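Local coordinates for protein beta-lactamase OXA-2 (Salmonella typhimurium, PDB 1K38) that hydrolyses oxacillin and other beta-lactams, opening their ring to a substituted beta-amino acid and so giving resistance to these antibiotics, at residues A[59-62]-A[66-69]; A[158-163]-A[168-173]; A[197-202]-A[230-235]. One frame throughout, in Å; residues are numbered along the deposited sequence.

In the fold
Contacts 1 and 2 lie in the helical part of this class D beta-lactamase, their centres 13 Å apart, and touch through leucines, L59 CD1 meeting L162 CD1 at 3.6 Å. Contact 2 reaches contact 3 on the central sheet, 21 Å away between centres: the aliphatic chain of K173 meets W202, CD to CZ2 3.7 Å. Contacts 1 and 3 are 27 Å apart between centres, on opposite sides of the chain's centre, and do not touch. Contact 3 lies beside strand 184-192: side chain to side chain, W199 is about 3 Å from T190, a probable substrate-binding residue, and about 10 Å from S51, the predicted acylated serine. K173 is about 11 Å from K189, side chain to side chain.

Contact 1 of 3, residues A[59-62]-A[66-69]; sequences LFAL and AVRD
A61 and A66 meet where helix 56-64 ends and the chain turns back beside its last turn. This helix follows the S51-to-K54 segment of the transpeptidase-like fold, the serine-x-x-lysine motif shared by class D beta-lactamases. The turn is closed by a six-to-one hydrogen bond: A66 N donates to A61 O over 2.8 Å, lying in the carbonyl plane although the N-H...O angle is a bent 136°. V67 N adds a second, weak bond to the same oxygen at 3.4 Å, so one carbonyl in the last turn accepts from two successive amides.

Small alanines allow the two backbones to approach this closely, and A61 CB also rests on V67 CG1, 3.7 Å away. The branch of V67 is placed there by its first torsion (55°), which sets CG1 between the backbone N and the carbonyl carbon and turns it back toward the helix.

L62 shows how a leucine can serve two neighbours. Its CB lies over the face of the H168 imidazole of helix 166-175, nearly equidistant from all five ring atoms. From there CG, beside the backbone N (chi1 -73°), comes 3.9 Å from V67 CG1. Both methyls touch L171 of helix 166-175; CD1 stays on that side, near H168, while CD2 also reaches across the turn, 3.7 Å from V67 CG1 and 3.6 Å from V67 O. F107 of helix 101-111 covers A61 and V67, completing an apolar setting, while R68 extends into solvent.

The polar side of the turn is bridged by a water that donates one hydrogen to L62 O and the other, over 2.7 Å, to V67 O.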
ATOM      1  N   LEU A  59       6.374  -5.652  13.666  1.00 15.09           N
ATOM      2  CA  LEU A  59       5.653  -4.872  14.669  1.00 15.01           C
ATOM      3  C   LEU A  59       6.481  -4.865  15.956  1.00 16.44           C
ATOM      4  O   LEU A  59       6.646  -3.822  16.587  1.00 16.66           O
ATOM      5  CB  LEU A  59       4.271  -5.476  14.940  1.00 14.97           C
ATOM      6  CG  LEU A  59       3.257  -5.450  13.791  1.00 16.17           C
ATOM      7  CD1 LEU A  59       2.030  -6.262  14.175  1.00 16.91           C
ATOM      8  CD2 LEU A  59       2.874  -4.008  13.478  1.00 16.26           C
ATOM      9  N   PHE A  60       7.003  -6.030  16.342  1.00 15.95           N
ATOM     10  CA  PHE A  60       7.830  -6.131  17.549  1.00 16.43           C
ATOM     11  C   PHE A  60       9.013  -5.172  17.454  1.00 17.34           C
ATOM     12  O   PHE A  60       9.299  -4.423  18.389  1.00 18.45           O
ATOM     13  CB  PHE A  60       8.414  -7.542  17.720  1.00 16.71           C
ATOM     14  CG  PHE A  60       7.399  -8.623  17.995  1.00 17.21           C
ATOM     15  CD1 PHE A  60       6.029  -8.391  17.902  1.00 18.42           C
ATOM     16  CD2 PHE A  60       7.837  -9.907  18.321  1.00 18.13           C
ATOM     17  CE1 PHE A  60       5.113  -9.422  18.130  1.00 18.53           C
ATOM     18  CE2 PHE A  60       6.930 -10.939  18.551  1.00 18.62           C
ATOM     19  CZ  PHE A  60       5.568 -10.699  18.455  1.00 18.99           C
ATOM     20  N   ALA A  61       9.710  -5.229  16.321  1.00 17.40           N
ATOM     21  CA  ALA A  61      10.890  -4.405  16.075  1.00 16.53           C
ATOM     22  C   ALA A  61      10.601  -2.907  16.088  1.00 18.13           C
ATOM     23  O   ALA A  61      11.377  -2.128  16.639  1.00 18.10           O
ATOM     24  CB  ALA A  61      11.532  -4.804  14.746  1.00 18.03           C
ATOM     25  N   LEU A  62       9.494  -2.499  15.477  1.00 17.73           N
ATOM     26  CA  LEU A  62       9.136  -1.085  15.451  1.00 17.32           C
ATOM     27  C   LEU A  62       8.767  -0.627  16.861  1.00 17.78           C
ATOM     28  O   LEU A  62       9.152   0.463  17.296  1.00 18.12           O
ATOM     29  CB  LEU A  62       7.954  -0.853  14.505  1.00 16.91           C
ATOM     30  CG  LEU A  62       8.252  -0.948  13.005  1.00 15.27           C
ATOM     31  CD1 LEU A  62       6.951  -1.175  12.246  1.00 14.74           C
ATOM     32  CD2 LEU A  62       8.948   0.322  12.530  1.00 14.91           C
ATOM     33  N   ALA A  66      13.871  -1.220  17.497  1.00 20.02           N
ATOM     34  CA  ALA A  66      14.974  -1.916  16.842  1.00 19.23           C
ATOM     35  C   ALA A  66      15.122  -1.363  15.430  1.00 19.09           C
ATOM     36  O   ALA A  66      16.189  -1.444  14.829  1.00 20.31           O
ATOM     37  CB  ALA A  66      14.708  -3.420  16.799  1.00 20.25           C
ATOM     38  N   VAL A  67      14.028  -0.818  14.906  1.00 18.85           N
ATOM     39  CA  VAL A  67      14.021  -0.197  13.589  1.00 19.47           C
ATOM     40  C   VAL A  67      13.132   1.038  13.710  1.00 18.29           C
ATOM     41  O   VAL A  67      12.051   0.982  14.300  1.00 19.86           O
ATOM     42  CB  VAL A  67      13.487  -1.155  12.489  1.00 18.11           C
ATOM     43  CG1 VAL A  67      12.101  -1.678  12.854  1.00 19.63           C
ATOM     44  CG2 VAL A  67      13.460  -0.434  11.149  1.00 19.05           C
ATOM     45  N   ARG A  68      13.602   2.155  13.163  1.00 20.14           N
ATOM     46  CA  ARG A  68      12.880   3.423  13.239  1.00 20.12           C
ATOM     47  C   ARG A  68      11.725   3.566  12.255  1.00 19.86           C
ATOM     48  O   ARG A  68      10.610   3.918  12.639  1.00 19.63           O
ATOM     49  CB  ARG A  68      13.847   4.591  13.019  1.00 22.37           C
ATOM     50  CG  ARG A  68      15.014   4.652  13.993  1.00 27.44           C
ATOM     51  CD  ARG A  68      15.851   5.907  13.744  1.00 30.29           C
ATOM     52  NE  ARG A  68      16.512   5.892  12.440  1.00 31.45           N
ATOM     53  CZ  ARG A  68      17.637   5.235  12.178  1.00 33.39           C
ATOM     54  NH1 ARG A  68      18.238   4.536  13.130  1.00 34.74           N
ATOM     55  NH2 ARG A  68      18.160   5.275  10.960  1.00 34.01           N
ATOM     56  N   ASP A  69      12.004   3.313  10.984  1.00 18.35           N
ATOM     57  CA  ASP A  69      10.985   3.435   9.951  1.00 18.59           C
ATOM     58  C   ASP A  69      11.423   2.730   8.674  1.00 17.33           C
ATOM     59  O   ASP A  69      12.398   1.980   8.670  1.00 18.73           O
ATOM     60  CB  ASP A  69      10.699   4.910   9.648  1.00 18.60           C
ATOM     61  CG  ASP A  69      11.949   5.687   9.278  1.00 19.59           C
ATOM     62  OD1 ASP A  69      12.926   5.068   8.803  1.00 18.41           O
ATOM     63  OD2 ASP A  69      11.947   6.928   9.451  1.00 21.96           O
TER
HETATM   64  O   HOH W   1      10.441   2.479  15.930  1.00 20.49           O

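Contact 2 of 3, residues A[158-163]-A[168-173]; sequences YRNELP and HQRLVK
N160 and Q169 bring the backbones within 6.3 Å, CA to CA, where N160, at a positive phi of 64°, takes the chain out of helix 147-158 and past the flank of helix 166-175. K173 reaches across to this helix end. A bend at chi3 (-74°) delivers NZ to N160 OD1 at 2.7 Å and to Y158 O at 3.1 Å, in each case from above the carbonyl plane; it also donates to L157 O and to a water that donates to Y158 O, four acceptors that must share its three hydrogens. A lysine suits the spot, since its charge would be stabilised by the carbonyls at a helix C-terminus.

Q169, one turn earlier on helix 166-175, meets the loop, its amide offering both functions to backbone: OE1 accepts from L162 N at 3.1 Å, and NE2 gives a weak bond to N160 O. L162 CB packs against OE1. R170 crosses N160 at about a right angle, with OD1 over one guanidinium face, but its charge is paired with E70 of the second subunit, which also binds N160 ND2.

This is a Schellman C-cap on helix 147-158, bonded by helix 166-175 at the dimer interface.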
ATOM      1  N   TYR A 158      -5.534  -6.339   9.888  1.00 13.80           N
ATOM      2  CA  TYR A 158      -6.362  -5.638   8.919  1.00 14.61           C
ATOM      3  C   TYR A 158      -7.231  -4.583   9.605  1.00 14.63           C
ATOM      4  O   TYR A 158      -7.348  -3.453   9.123  1.00 14.80           O
ATOM      5  CB  TYR A 158      -7.251  -6.654   8.190  1.00 14.78           C
ATOM      6  CG  TYR A 158      -8.284  -6.048   7.265  1.00 14.89           C
ATOM      7  CD1 TYR A 158      -7.907  -5.399   6.090  1.00 15.89           C
ATOM      8  CD2 TYR A 158      -9.643  -6.146   7.558  1.00 15.37           C
ATOM      9  CE1 TYR A 158      -8.860  -4.865   5.225  1.00 18.21           C
ATOM     10  CE2 TYR A 158     -10.605  -5.615   6.698  1.00 16.40           C
ATOM     11  CZ  TYR A 158     -10.206  -4.979   5.533  1.00 17.92           C
ATOM     12  OH  TYR A 158     -11.155  -4.478   4.674  1.00 20.29           O
ATOM     13  N   ARG A 159      -7.812  -4.956  10.739  1.00 15.20           N
ATOM     14  CA  ARG A 159      -8.700  -4.075  11.490  1.00 17.15           C
ATOM     15  C   ARG A 159      -7.978  -3.110  12.427  1.00 17.35           C
ATOM     16  O   ARG A 159      -8.629  -2.332  13.128  1.00 18.21           O
ATOM     17  CB  ARG A 159      -9.689  -4.919  12.304  1.00 17.04           C
ATOM     18  CG  ARG A 159     -10.600  -5.806  11.471  1.00 21.56           C
ATOM     19  CD  ARG A 159     -11.681  -4.986  10.784  1.00 25.60           C
ATOM     20  NE  ARG A 159     -12.509  -5.806   9.905  1.00 28.01           N
ATOM     21  CZ  ARG A 159     -13.556  -5.349   9.226  1.00 30.04           C
ATOM     22  NH1 ARG A 159     -13.911  -4.075   9.330  1.00 30.49           N
ATOM     23  NH2 ARG A 159     -14.239  -6.162   8.431  1.00 31.32           N
ATOM     24  N   ASN A 160      -6.647  -3.158  12.439  1.00 16.75           N
ATOM     25  CA  ASN A 160      -5.845  -2.291  13.307  1.00 16.49           C
ATOM     26  C   ASN A 160      -6.125  -2.618  14.771  1.00 17.79           C
ATOM     27  O   ASN A 160      -5.992  -1.758  15.643  1.00 18.99           O
ATOM     28  CB  ASN A 160      -6.170  -0.817  13.039  1.00 15.32           C
ATOM     29  CG  ASN A 160      -5.934  -0.422  11.593  1.00 15.35           C
ATOM     30  OD1 ASN A 160      -4.833  -0.588  11.063  1.00 16.93           O
ATOM     31  ND2 ASN A 160      -6.973   0.107  10.944  1.00 17.93           N
ATOM     32  N   GLU A 161      -6.481  -3.873  15.035  1.00 17.35           N
ATOM     33  CA  GLU A 161      -6.820  -4.328  16.384  1.00 18.14           C
ATOM     34  C   GLU A 161      -5.676  -4.899  17.214  1.00 17.84           C
ATOM     35  O   GLU A 161      -5.884  -5.284  18.365  1.00 19.35           O
ATOM     36  CB  GLU A 161      -7.926  -5.381  16.317  1.00 21.19           C
ATOM     37  CG  GLU A 161      -9.173  -4.936  15.597  1.00 25.30           C
ATOM     38  CD  GLU A 161     -10.198  -6.046  15.501  1.00 28.80           C
ATOM     39  OE1 GLU A 161      -9.793  -7.219  15.347  1.00 30.56           O
ATOM     40  OE2 GLU A 161     -11.405  -5.748  15.568  1.00 29.99           O
ATOM     41  N   LEU A 162      -4.478  -4.977  16.645  1.00 16.78           N
ATOM     42  CA  LEU A 162      -3.356  -5.511  17.407  1.00 15.92           C
ATOM     43  C   LEU A 162      -2.885  -4.460  18.410  1.00 16.33           C
ATOM     44  O   LEU A 162      -3.052  -3.258  18.192  1.00 15.12           O
ATOM     45  CB  LEU A 162      -2.216  -5.913  16.471  1.00 16.97           C
ATOM     46  CG  LEU A 162      -2.526  -7.075  15.518  1.00 15.70           C
ATOM     47  CD1 LEU A 162      -1.360  -7.256  14.560  1.00 15.82           C
ATOM     48  CD2 LEU A 162      -2.781  -8.364  16.303  1.00 17.15           C
ATOM     49  N   PRO A 163      -2.294  -4.903  19.531  1.00 16.48           N
ATOM     50  CA  PRO A 163      -1.799  -4.002  20.576  1.00 16.42           C
ATOM     51  C   PRO A 163      -0.473  -3.325  20.236  1.00 16.11           C
ATOM     52  O   PRO A 163       0.506  -3.427  20.981  1.00 17.47           O
ATOM     53  CB  PRO A 163      -1.684  -4.920  21.785  1.00 16.92           C
ATOM     54  CG  PRO A 163      -1.229  -6.198  21.158  1.00 18.19           C
ATOM     55  CD  PRO A 163      -2.124  -6.313  19.932  1.00 16.39           C
ATOM     56  N   HIS A 168       2.357   1.658  13.158  1.00 13.47           N
ATOM     57  CA  HIS A 168       3.183   0.479  12.897  1.00 14.65           C
ATOM     58  C   HIS A 168       2.388  -0.587  12.154  1.00 13.64           C
ATOM     59  O   HIS A 168       2.918  -1.262  11.265  1.00 13.61           O
ATOM     60  CB  HIS A 168       3.728  -0.101  14.204  1.00 14.93           C
ATOM     61  CG  HIS A 168       4.733   0.779  14.877  1.00 17.21           C
ATOM     62  ND1 HIS A 168       5.411   1.779  14.212  1.00 19.29           N
ATOM     63  CD2 HIS A 168       5.194   0.793  16.150  1.00 15.28           C
ATOM     64  CE1 HIS A 168       6.246   2.370  15.048  1.00 16.93           C
ATOM     65  NE2 HIS A 168       6.134   1.791  16.229  1.00 20.95           N
ATOM     66  N   GLN A 169       1.120  -0.739  12.515  1.00 12.49           N
ATOM     67  CA  GLN A 169       0.269  -1.710  11.837  1.00 13.53           C
ATOM     68  C   GLN A 169       0.085  -1.289  10.382  1.00 13.45           C
ATOM     69  O   GLN A 169       0.101  -2.132   9.480  1.00 13.89           O
ATOM     70  CB  GLN A 169      -1.085  -1.830  12.545  1.00 13.03           C
ATOM     71  CG  GLN A 169      -0.977  -2.368  13.966  1.00 13.86           C
ATOM     72  CD  GLN A 169      -2.330  -2.559  14.626  1.00 15.65           C
ATOM     73  OE1 GLN A 169      -3.082  -3.472  14.281  1.00 15.07           O
ATOM     74  NE2 GLN A 169      -2.651  -1.690  15.579  1.00 17.20           N
ATOM     75  N   ARG A 170      -0.072   0.011  10.141  1.00 13.86           N
ATOM     76  CA  ARG A 170      -0.229   0.484   8.770  1.00 13.50           C
ATOM     77  C   ARG A 170       1.056   0.293   7.966  1.00 12.96           C
ATOM     78  O   ARG A 170       1.013  -0.101   6.800  1.00 14.62           O
ATOM     79  CB  ARG A 170      -0.644   1.955   8.744  1.00 12.73           C
ATOM     80  CG  ARG A 170      -2.022   2.194   9.323  1.00 13.64           C
ATOM     81  CD  ARG A 170      -2.581   3.556   8.921  1.00 12.91           C
ATOM     82  NE  ARG A 170      -3.871   3.792   9.566  1.00 13.71           N
ATOM     83  CZ  ARG A 170      -4.992   3.137   9.280  1.00 14.70           C
ATOM     84  NH1 ARG A 170      -5.009   2.199   8.336  1.00 14.46           N
ATOM     85  NH2 ARG A 170      -6.093   3.387   9.979  1.00 15.21           N
ATOM     86  N   LEU A 171       2.203   0.567   8.582  1.00 12.49           N
ATOM     87  CA  LEU A 171       3.468   0.385   7.887  1.00 12.19           C
ATOM     88  C   LEU A 171       3.647  -1.078   7.491  1.00 12.67           C
ATOM     89  O   LEU A 171       4.054  -1.374   6.365  1.00 12.99           O
ATOM     90  CB  LEU A 171       4.645   0.833   8.761  1.00 12.59           C
ATOM     91  CG  LEU A 171       6.041   0.581   8.177  1.00 14.00           C
ATOM     92  CD1 LEU A 171       6.126   1.146   6.761  1.00 13.47           C
ATOM     93  CD2 LEU A 171       7.103   1.217   9.082  1.00 14.52           C
ATOM     94  N   VAL A 172       3.346  -2.000   8.401  1.00 13.31           N
ATOM     95  CA  VAL A 172       3.499  -3.411   8.074  1.00 13.73           C
ATOM     96  C   VAL A 172       2.558  -3.814   6.937  1.00 13.76           C
ATOM     97  O   VAL A 172       2.959  -4.548   6.038  1.00 13.61           O
ATOM     98  CB  VAL A 172       3.259  -4.306   9.314  1.00 13.38           C
ATOM     99  CG1 VAL A 172       3.217  -5.777   8.902  1.00 16.92           C
ATOM    100  CG2 VAL A 172       4.379  -4.095  10.319  1.00 16.59           C
ATOM    101  N   LYS A 173       1.315  -3.336   6.959  1.00 13.70           N
ATOM    102  CA  LYS A 173       0.385  -3.685   5.883  1.00 11.90           C
ATOM    103  C   LYS A 173       0.865  -3.122   4.551  1.00 13.58           C
ATOM    104  O   LYS A 173       0.608  -3.699   3.492  1.00 12.96           O
ATOM    105  CB  LYS A 173      -1.035  -3.203   6.212  1.00 12.48           C
ATOM    106  CG  LYS A 173      -1.712  -4.085   7.253  1.00 11.57           C
ATOM    107  CD  LYS A 173      -3.149  -3.662   7.550  1.00 12.98           C
ATOM    108  CE  LYS A 173      -3.205  -2.398   8.393  1.00 13.42           C
ATOM    109  NZ  LYS A 173      -4.602  -2.047   8.782  1.00 15.77           N
TER
HETATM  110  O   HOH W   2      -6.918  -1.803   6.960  1.00 18.89           O

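Contact 3 of 3, residues A[197-202]-A[230-235]; sequences GWWVGW and AIVRAI
V232 meets the indole of W199 at its edge, close to the ring plane, with CB 3.5 Å from CE3 and CG1 3.7 Å from CZ3. R233, the next residue on the helix, approaches obliquely: NE lies 4.0 Å from CH2, and that carbon sits over one face of the guanidinium, the two planes being 30° apart. The fit is between a broad flat ring and a helix surface carrying one compact branched residue and one long chain. In W199 a first torsion of -160° sets CG opposite the backbone N, and chi2 (36°) turns the six-membered ring to the helix. The arginine adds aliphatic bulk, CG lying 4.1 Å from CZ3, while its charge is held elsewhere, by salt bridges from NE to E229 and from NH2 to E179.

W199 also touches F212 on strand 208-217 and A188 and T190 on strand 184-192, the latter carrying the K189-T190-G191 segment that probably binds substrate. Backbone bonds pair W198 with G191 and V200 with K189 on one flank, and W199 with L214 on the other. Thus strand 196-205 lies inside the mixed central sheet, antiparallel to both its neighbours, 184-192 and 208-217: W199 projects to helix 226-238, whereas the alternate residues W198, V200 and W202 pack on helix 147-158.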
ATOM      1  N   GLY A 197       6.115 -24.925   3.315  1.00 15.91           N
ATOM      2  CA  GLY A 197       6.034 -23.616   2.688  1.00 16.89           C
ATOM      3  C   GLY A 197       4.698 -22.942   2.948  1.00 15.82           C
ATOM      4  O   GLY A 197       3.666 -23.610   2.996  1.00 16.38           O
ATOM      5  N   TRP A 198       4.718 -21.622   3.112  1.00 13.82           N
ATOM      6  CA  TRP A 198       3.506 -20.839   3.382  1.00 13.42           C
ATOM      7  C   TRP A 198       3.287 -19.675   2.426  1.00 14.06           C
ATOM      8  O   TRP A 198       4.211 -19.180   1.792  1.00 14.15           O
ATOM      9  CB  TRP A 198       3.574 -20.116   4.734  1.00 13.62           C
ATOM     10  CG  TRP A 198       3.599 -20.874   6.002  1.00 13.32           C
ATOM     11  CD1 TRP A 198       4.704 -21.294   6.685  1.00 14.14           C
ATOM     12  CD2 TRP A 198       2.475 -21.144   6.847  1.00 12.30           C
ATOM     13  NE1 TRP A 198       4.339 -21.799   7.915  1.00 15.28           N
ATOM     14  CE2 TRP A 198       2.976 -21.719   8.038  1.00 13.46           C
ATOM     15  CE3 TRP A 198       1.092 -20.950   6.716  1.00 12.80           C
ATOM     16  CZ2 TRP A 198       2.142 -22.102   9.095  1.00 14.76           C
ATOM     17  CZ3 TRP A 198       0.262 -21.331   7.770  1.00 14.23           C
ATOM     18  CH2 TRP A 198       0.793 -21.900   8.944  1.00 14.78           C
ATOM     19  N   TRP A 199       2.035 -19.238   2.362  1.00 13.78           N
ATOM     20  CA  TRP A 199       1.678 -18.002   1.681  1.00 12.92           C
ATOM     21  C   TRP A 199       0.420 -17.594   2.421  1.00 13.27           C
ATOM     22  O   TRP A 199      -0.577 -18.319   2.429  1.00 12.93           O
ATOM     23  CB  TRP A 199       1.413 -18.109   0.175  1.00 13.57           C
ATOM     24  CG  TRP A 199       1.553 -16.718  -0.465  1.00 13.13           C
ATOM     25  CD1 TRP A 199       2.458 -15.744  -0.111  1.00 12.93           C
ATOM     26  CD2 TRP A 199       0.815 -16.184  -1.571  1.00 12.37           C
ATOM     27  NE1 TRP A 199       2.330 -14.647  -0.931  1.00 13.17           N
ATOM     28  CE2 TRP A 199       1.330 -14.889  -1.837  1.00 12.42           C
ATOM     29  CE3 TRP A 199      -0.227 -16.670  -2.367  1.00 13.36           C
ATOM     30  CZ2 TRP A 199       0.835 -14.081  -2.866  1.00 13.79           C
ATOM     31  CZ3 TRP A 199      -0.720 -15.867  -3.390  1.00 14.35           C
ATOM     32  CH2 TRP A 199      -0.189 -14.586  -3.632  1.00 14.62           C
ATOM     33  N   VAL A 200       0.502 -16.464   3.113  1.00 13.24           N
ATOM     34  CA  VAL A 200      -0.636 -15.960   3.871  1.00 12.60           C
ATOM     35  C   VAL A 200      -0.811 -14.484   3.564  1.00 12.56           C
ATOM     36  O   VAL A 200       0.150 -13.797   3.211  1.00 12.80           O
ATOM     37  CB  VAL A 200      -0.439 -16.153   5.395  1.00 13.17           C
ATOM     38  CG1 VAL A 200      -0.080 -17.607   5.687  1.00 13.57           C
ATOM     39  CG2 VAL A 200       0.641 -15.215   5.923  1.00 14.48           C
ATOM     40  N   GLY A 201      -2.042 -13.997   3.697  1.00 10.83           N
ATOM     41  CA  GLY A 201      -2.300 -12.597   3.415  1.00 10.50           C
ATOM     42  C   GLY A 201      -3.754 -12.385   3.070  1.00 10.21           C
ATOM     43  O   GLY A 201      -4.615 -13.122   3.538  1.00 12.36           O
ATOM     44  N   TRP A 202      -4.032 -11.378   2.255  1.00 10.74           N
ATOM     45  CA  TRP A 202      -5.402 -11.106   1.847  1.00 12.07           C
ATOM     46  C   TRP A 202      -5.436 -10.191   0.640  1.00 13.56           C
ATOM     47  O   TRP A 202      -4.437  -9.557   0.289  1.00 13.37           O
ATOM     48  CB  TRP A 202      -6.208 -10.474   3.002  1.00 13.20           C
ATOM     49  CG  TRP A 202      -5.823  -9.054   3.395  1.00 12.30           C
ATOM     50  CD1 TRP A 202      -6.227  -7.890   2.789  1.00 14.36           C
ATOM     51  CD2 TRP A 202      -5.016  -8.660   4.515  1.00 13.77           C
ATOM     52  NE1 TRP A 202      -5.727  -6.801   3.470  1.00 14.49           N
ATOM     53  CE2 TRP A 202      -4.982  -7.244   4.532  1.00 13.71           C
ATOM     54  CE3 TRP A 202      -4.323  -9.364   5.508  1.00 12.91           C
ATOM     55  CZ2 TRP A 202      -4.278  -6.520   5.506  1.00 12.38           C
ATOM     56  CZ3 TRP A 202      -3.622  -8.639   6.482  1.00 14.12           C
ATOM     57  CH2 TRP A 202      -3.609  -7.235   6.468  1.00 13.28           C
ATOM     58  N   ALA A 230       0.858 -20.306  -6.835  1.00 15.52           N
ATOM     59  CA  ALA A 230       0.067 -20.899  -7.907  1.00 16.25           C
ATOM     60  C   ALA A 230      -1.269 -21.443  -7.405  1.00 15.54           C
ATOM     61  O   ALA A 230      -2.314 -21.185  -7.998  1.00 16.88           O
ATOM     62  CB  ALA A 230       0.859 -22.003  -8.598  1.00 15.55           C
ATOM     63  N   ILE A 231      -1.232 -22.201  -6.315  1.00 16.32           N
ATOM     64  CA  ILE A 231      -2.451 -22.774  -5.762  1.00 15.02           C
ATOM     65  C   ILE A 231      -3.390 -21.698  -5.217  1.00 15.08           C
ATOM     66  O   ILE A 231      -4.580 -21.693  -5.524  1.00 14.83           O
ATOM     67  CB  ILE A 231      -2.116 -23.798  -4.653  1.00 15.09           C
ATOM     68  CG1 ILE A 231      -1.313 -24.952  -5.263  1.00 17.59           C
ATOM     69  CG2 ILE A 231      -3.397 -24.319  -4.006  1.00 15.45           C
ATOM     70  CD1 ILE A 231      -0.688 -25.887  -4.246  1.00 16.59           C
ATOM     71  N   VAL A 232      -2.860 -20.779  -4.414  1.00 14.54           N
ATOM     72  CA  VAL A 232      -3.696 -19.724  -3.858  1.00 14.38           C
ATOM     73  C   VAL A 232      -4.325 -18.856  -4.940  1.00 14.84           C
ATOM     74  O   VAL A 232      -5.522 -18.564  -4.893  1.00 14.34           O
ATOM     75  CB  VAL A 232      -2.897 -18.811  -2.905  1.00 13.57           C
ATOM     76  CG1 VAL A 232      -3.784 -17.661  -2.430  1.00 15.47           C
ATOM     77  CG2 VAL A 232      -2.401 -19.613  -1.714  1.00 14.66           C
ATOM     78  N   ARG A 233      -3.527 -18.436  -5.915  1.00 14.45           N
ATOM     79  CA  ARG A 233      -4.055 -17.596  -6.979  1.00 14.86           C
ATOM     80  C   ARG A 233      -5.146 -18.302  -7.777  1.00 15.82           C
ATOM     81  O   ARG A 233      -6.139 -17.679  -8.146  1.00 15.87           O
ATOM     82  CB  ARG A 233      -2.929 -17.130  -7.906  1.00 16.07           C
ATOM     83  CG  ARG A 233      -2.007 -16.094  -7.271  1.00 17.20           C
ATOM     84  CD  ARG A 233      -0.878 -15.712  -8.216  1.00 19.12           C
ATOM     85  NE  ARG A 233       0.032 -14.728  -7.630  1.00 20.90           N
ATOM     86  CZ  ARG A 233      -0.158 -13.413  -7.673  1.00 22.07           C
ATOM     87  NH1 ARG A 233      -1.227 -12.912  -8.280  1.00 22.39           N
ATOM     88  NH2 ARG A 233       0.721 -12.597  -7.101  1.00 21.84           N
ATOM     89  N   ALA A 234      -4.968 -19.596  -8.033  1.00 15.98           N
ATOM     90  CA  ALA A 234      -5.966 -20.358  -8.781  1.00 16.72           C
ATOM     91  C   ALA A 234      -7.278 -20.374  -8.002  1.00 16.93           C
ATOM     92  O   ALA A 234      -8.354 -20.162  -8.563  1.00 16.29           O
ATOM     93  CB  ALA A 234      -5.481 -21.782  -9.019  1.00 16.66           C
ATOM     94  N   ILE A 235      -7.181 -20.623  -6.699  1.00 16.13           N
ATOM     95  CA  ILE A 235      -8.364 -20.654  -5.849  1.00 17.40           C
ATOM     96  C   ILE A 235      -9.011 -19.271  -5.748  1.00 16.70           C
ATOM     97  O   ILE A 235     -10.229 -19.139  -5.890  1.00 17.28           O
ATOM     98  CB  ILE A 235      -8.009 -21.197  -4.443  1.00 16.36           C
ATOM     99  CG1 ILE A 235      -7.627 -22.677  -4.564  1.00 18.28           C
ATOM    100  CG2 ILE A 235      -9.183 -21.011  -3.481  1.00 17.83           C
ATOM    101  CD1 ILE A 235      -7.182 -23.328  -3.266  1.00 18.37           C
TER